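Local structure of plexin-A4 (Homo sapiens, 4E74) at residues M65-R70 with S107-V112. The protein probably binds Rho-family GTPases through this ubiquitin-like cytoplasmic domain, in a plexin receptor that signals across the cell membrane. Numbering follows the deposited sequence.
Sequences MDLEWR and SVVALV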
ATOM      1  N   MET A  65      -0.994 -13.574   0.082  1.00 16.59           N
ATOM      2  CA  MET A  65      -0.448 -14.205   1.294  0.70 16.78           C
ATOM      3  C   MET A  65      -1.606 -14.943   1.984  1.00 15.25           C
ATOM      4  O   MET A  65      -2.760 -14.577   1.790  1.00 15.78           O
ATOM      5  CB  MET A  65       0.049 -13.125   2.281  0.70 18.63           C
ATOM      6  CG  MET A  65       1.105 -12.166   1.748  0.70 20.59           C
ATOM      7  SD  MET A  65       2.570 -13.006   1.146  0.70 23.65           S
ATOM      8  CE  MET A  65       3.221 -13.587   2.671  0.70 20.81           C
ATOM      9  N   ASP A  66      -1.267 -15.923   2.791  1.00 14.92           N
ATOM     10  CA  ASP A  66      -2.243 -16.614   3.670  1.00 13.90           C
ATOM     11  C   ASP A  66      -1.814 -16.485   5.134  1.00 13.35           C
ATOM     12  O   ASP A  66      -0.630 -16.492   5.476  1.00 13.85           O
ATOM     13  CB  ASP A  66      -2.364 -18.113   3.284  1.00 14.49           C
ATOM     14  CG  ASP A  66      -3.361 -18.362   2.211  1.00 14.75           C
ATOM     15  OD1 ASP A  66      -4.526 -17.867   2.264  1.00 14.86           O
ATOM     16  OD2 ASP A  66      -2.983 -19.135   1.252  1.00 15.88           O
ATOM     17  N   LEU A  67      -2.813 -16.421   6.039  1.00 12.07           N
ATOM     18  CA  LEU A  67      -2.579 -16.399   7.452  1.00 13.01           C
ATOM     19  C   LEU A  67      -2.454 -17.805   8.014  1.00 13.41           C
ATOM     20  O   LEU A  67      -3.378 -18.607   7.865  1.00 14.12           O
ATOM     21  CB  LEU A  67      -3.741 -15.685   8.173  1.00 13.32           C
ATOM     22  CG  LEU A  67      -3.598 -15.436   9.682  1.00 14.17           C
ATOM     23  CD1 LEU A  67      -2.366 -14.586  10.060  1.00 15.53           C
ATOM     24  CD2 LEU A  67      -4.892 -14.826  10.216  1.00 15.46           C
ATOM     25  N   GLU A  68      -1.346 -18.084   8.672  1.00 13.45           N
ATOM     26  CA  GLU A  68      -1.113 -19.416   9.266  1.00 13.88           C
ATOM     27  C   GLU A  68      -1.159 -19.321  10.778  1.00 14.13           C
ATOM     28  O   GLU A  68      -0.342 -18.623  11.398  1.00 13.79           O
ATOM     29  CB  GLU A  68       0.228 -19.960   8.837  1.00 14.36           C
ATOM     30  CG  GLU A  68       0.534 -21.409   9.246  1.00 14.37           C
ATOM     31  CD  GLU A  68       1.915 -21.822   8.836  1.00 15.35           C
ATOM     32  OE1 GLU A  68       2.906 -21.170   9.253  1.00 15.75           O
ATOM     33  OE2 GLU A  68       2.005 -22.880   8.148  1.00 15.21           O
ATOM     34  N   TRP A  69      -2.118 -20.012  11.390  1.00 13.01           N
ATOM     35  CA  TRP A  69      -2.182 -20.101  12.862  1.00 13.48           C
ATOM     36  C   TRP A  69      -1.312 -21.216  13.380  1.00 13.56           C
ATOM     37  O   TRP A  69      -1.540 -22.392  13.061  1.00 13.53           O
ATOM     38  CB  TRP A  69      -3.651 -20.298  13.274  1.00 14.09           C
ATOM     39  CG  TRP A  69      -3.925 -20.450  14.751  1.00 14.73           C
ATOM     40  CD1 TRP A  69      -3.120 -20.142  15.823  1.00 15.54           C
ATOM     41  CD2 TRP A  69      -5.169 -20.987  15.317  1.00 15.34           C
ATOM     42  NE1 TRP A  69      -3.770 -20.443  17.043  1.00 16.14           N
ATOM     43  CE2 TRP A  69      -5.013 -20.951  16.773  1.00 16.04           C
ATOM     44  CE3 TRP A  69      -6.350 -21.478  14.764  1.00 16.28           C
ATOM     45  CZ2 TRP A  69      -6.020 -21.414  17.609  1.00 16.88           C
ATOM     46  CZ3 TRP A  69      -7.370 -21.903  15.638  1.00 16.65           C
ATOM     47  CH2 TRP A  69      -7.183 -21.878  17.008  1.00 16.66           C
ATOM     48  N   ARG A  70      -0.249 -20.870  14.082  1.00 13.81           N
ATOM     49  CA  ARG A  70       0.680 -21.836  14.681  1.00 14.43           C
ATOM     50  C   ARG A  70       0.254 -22.149  16.113  1.00 16.10           C
ATOM     51  O   ARG A  70       0.639 -21.455  17.077  1.00 16.63           O
ATOM     52  CB  ARG A  70       2.130 -21.350  14.612  1.00 14.54           C
ATOM     53  CG  ARG A  70       2.568 -21.101  13.174  1.00 15.64           C
ATOM     54  CD  ARG A  70       4.061 -20.812  13.028  1.00 17.04           C
ATOM     55  NE  ARG A  70       4.345 -20.689  11.619  1.00 17.83           N
ATOM     56  CZ  ARG A  70       5.548 -20.489  11.084  1.00 21.18           C
ATOM     57  NH1 ARG A  70       6.603 -20.320  11.854  1.00 22.49           N
ATOM     58  NH2 ARG A  70       5.663 -20.452   9.763  1.00 20.64           N
ATOM     59  N   SER A 107      -2.190 -15.736  20.379  1.00 16.00           N
ATOM     60  CA  SER A 107      -1.830 -16.811  19.426  1.00 15.77           C
ATOM     61  C   SER A 107      -0.691 -16.371  18.489  1.00 16.73           C
ATOM     62  O   SER A 107      -0.619 -15.207  18.047  1.00 17.03           O
ATOM     63  CB  SER A 107      -3.056 -17.176  18.593  1.00 16.30           C
ATOM     64  OG  SER A 107      -4.084 -17.754  19.407  1.00 16.43           O
ATOM     65  N   VAL A 108       0.140 -17.352  18.130  1.00 14.32           N
ATOM     66  CA  VAL A 108       1.271 -17.169  17.201  1.00 15.10           C
ATOM     67  C   VAL A 108       0.774 -17.386  15.779  1.00 14.49           C
ATOM     68  O   VAL A 108       0.078 -18.361  15.493  1.00 13.90           O
ATOM     69  CB  VAL A 108       2.425 -18.149  17.480  1.00 15.78           C
ATOM     70  CG1 VAL A 108       3.581 -17.952  16.466  1.00 17.17           C
ATOM     71  CG2 VAL A 108       2.944 -17.995  18.909  1.00 16.99           C
ATOM     72  N   VAL A 109       1.125 -16.476  14.870  1.00 13.81           N
ATOM     73  CA  VAL A 109       0.703 -16.525  13.478  1.00 13.59           C
ATOM     74  C   VAL A 109       1.867 -16.172  12.571  1.00 13.92           C
ATOM     75  O   VAL A 109       2.844 -15.544  13.041  1.00 14.97           O
ATOM     76  CB  VAL A 109      -0.490 -15.602  13.126  1.00 13.91           C
ATOM     77  CG1 VAL A 109      -1.717 -15.911  13.996  1.00 13.60           C
ATOM     78  CG2 VAL A 109      -0.089 -14.117  13.258  1.00 13.11           C
ATOM     79  N   ALA A 110       1.784 -16.625  11.314  1.00 13.92           N
ATOM     80  CA  ALA A 110       2.755 -16.262  10.264  1.00 13.45           C
ATOM     81  C   ALA A 110       2.026 -15.948   8.989  1.00 14.82           C
ATOM     82  O   ALA A 110       0.882 -16.370   8.771  1.00 15.44           O
ATOM     83  CB  ALA A 110       3.746 -17.418  10.014  1.00 14.01           C
ATOM     84  N   LEU A 111       2.639 -15.128   8.128  1.00 14.56           N
ATOM     85  CA  LEU A 111       2.128 -14.932   6.798  1.00 15.23           C
ATOM     86  C   LEU A 111       2.965 -15.790   5.822  1.00 15.70           C
ATOM     87  O   LEU A 111       4.224 -15.767   5.850  1.00 17.21           O
ATOM     88  CB  LEU A 111       2.192 -13.456   6.369  1.00 16.37           C
ATOM     89  CG  LEU A 111       1.339 -12.497   7.182  1.00 17.15           C
ATOM     90  CD1 LEU A 111       1.507 -11.085   6.609  1.00 20.29           C
ATOM     91  CD2 LEU A 111      -0.141 -12.934   7.149  1.00 17.19           C
ATOM     92  N   VAL A 112       2.264 -16.562   5.009  1.00 15.22           N
ATOM     93  CA  VAL A 112       2.832 -17.546   4.071  1.00 15.23           C
ATOM     94  C   VAL A 112       2.491 -17.174   2.645  1.00 14.67           C
ATOM     95  O   VAL A 112       1.354 -16.912   2.291  1.00 15.02           O
ATOM     96  CB  VAL A 112       2.306 -18.975   4.404  1.00 14.49           C
ATOM     97  CG1 VAL A 112       2.885 -20.022   3.433  1.00 15.67           C
ATOM     98  CG2 VAL A 112       2.664 -19.339   5.823  1.00 15.96           C
TER
HETATM   99  O   HOH W   1      -0.619 -20.034  19.024  1.00 22.68           O
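Asp-66 with Val-112 and Glu-68 with Ala-110 form an antiparallel ladder that joins strand 65-70 to the strand containing 108-112 within a mixed, ubiquitin-like sheet; the N-to-C directions of the two short segments lie at 156°. Both hydrogen-bonded pairs are reciprocal: Asp-66 N reaches Val-112 O at 2.8 Å and Val-112 N reaches Asp-66 O at 2.9 Å, and Glu-68 and Ala-110 are bonded the same way. Beyond them the ladder opens. Arg-70 N still donates to Val-108 O, but a water takes over the return path, donating to Arg-70 O and accepting from Val-108 N. The non-hydrogen-bonded pairs put Leu-67, Trp-69, Val-109 and Leu-111 on one face, where helix 39-50 covers Leu-67 and Leu-111. Leu-67, its CG trans to N (chi1 -174°), turns CD1 toward the partner strand, 3.7 Å from Val-109 CB and 4.0 Å from Leu-111 CD2. On the other face, Arg-70 runs extended back over the neighbouring strand and lays one guanidinium face on Ala-110, whose CB is 3.6 Å from Arg-70 NH2. Arg-70 NE and NH2 grip the single oxygen OE1 of Glu-68 side-on, NE at 2.8 Å, with that oxygen in the guanidinium plane. The two faces thus differ chemically: one is mainly apolar, whereas the other carries a salt bridge that helps hold the guanidinium over Ala-110 CB, which sits toward the rim, and probably offsets its charge near Arg-76.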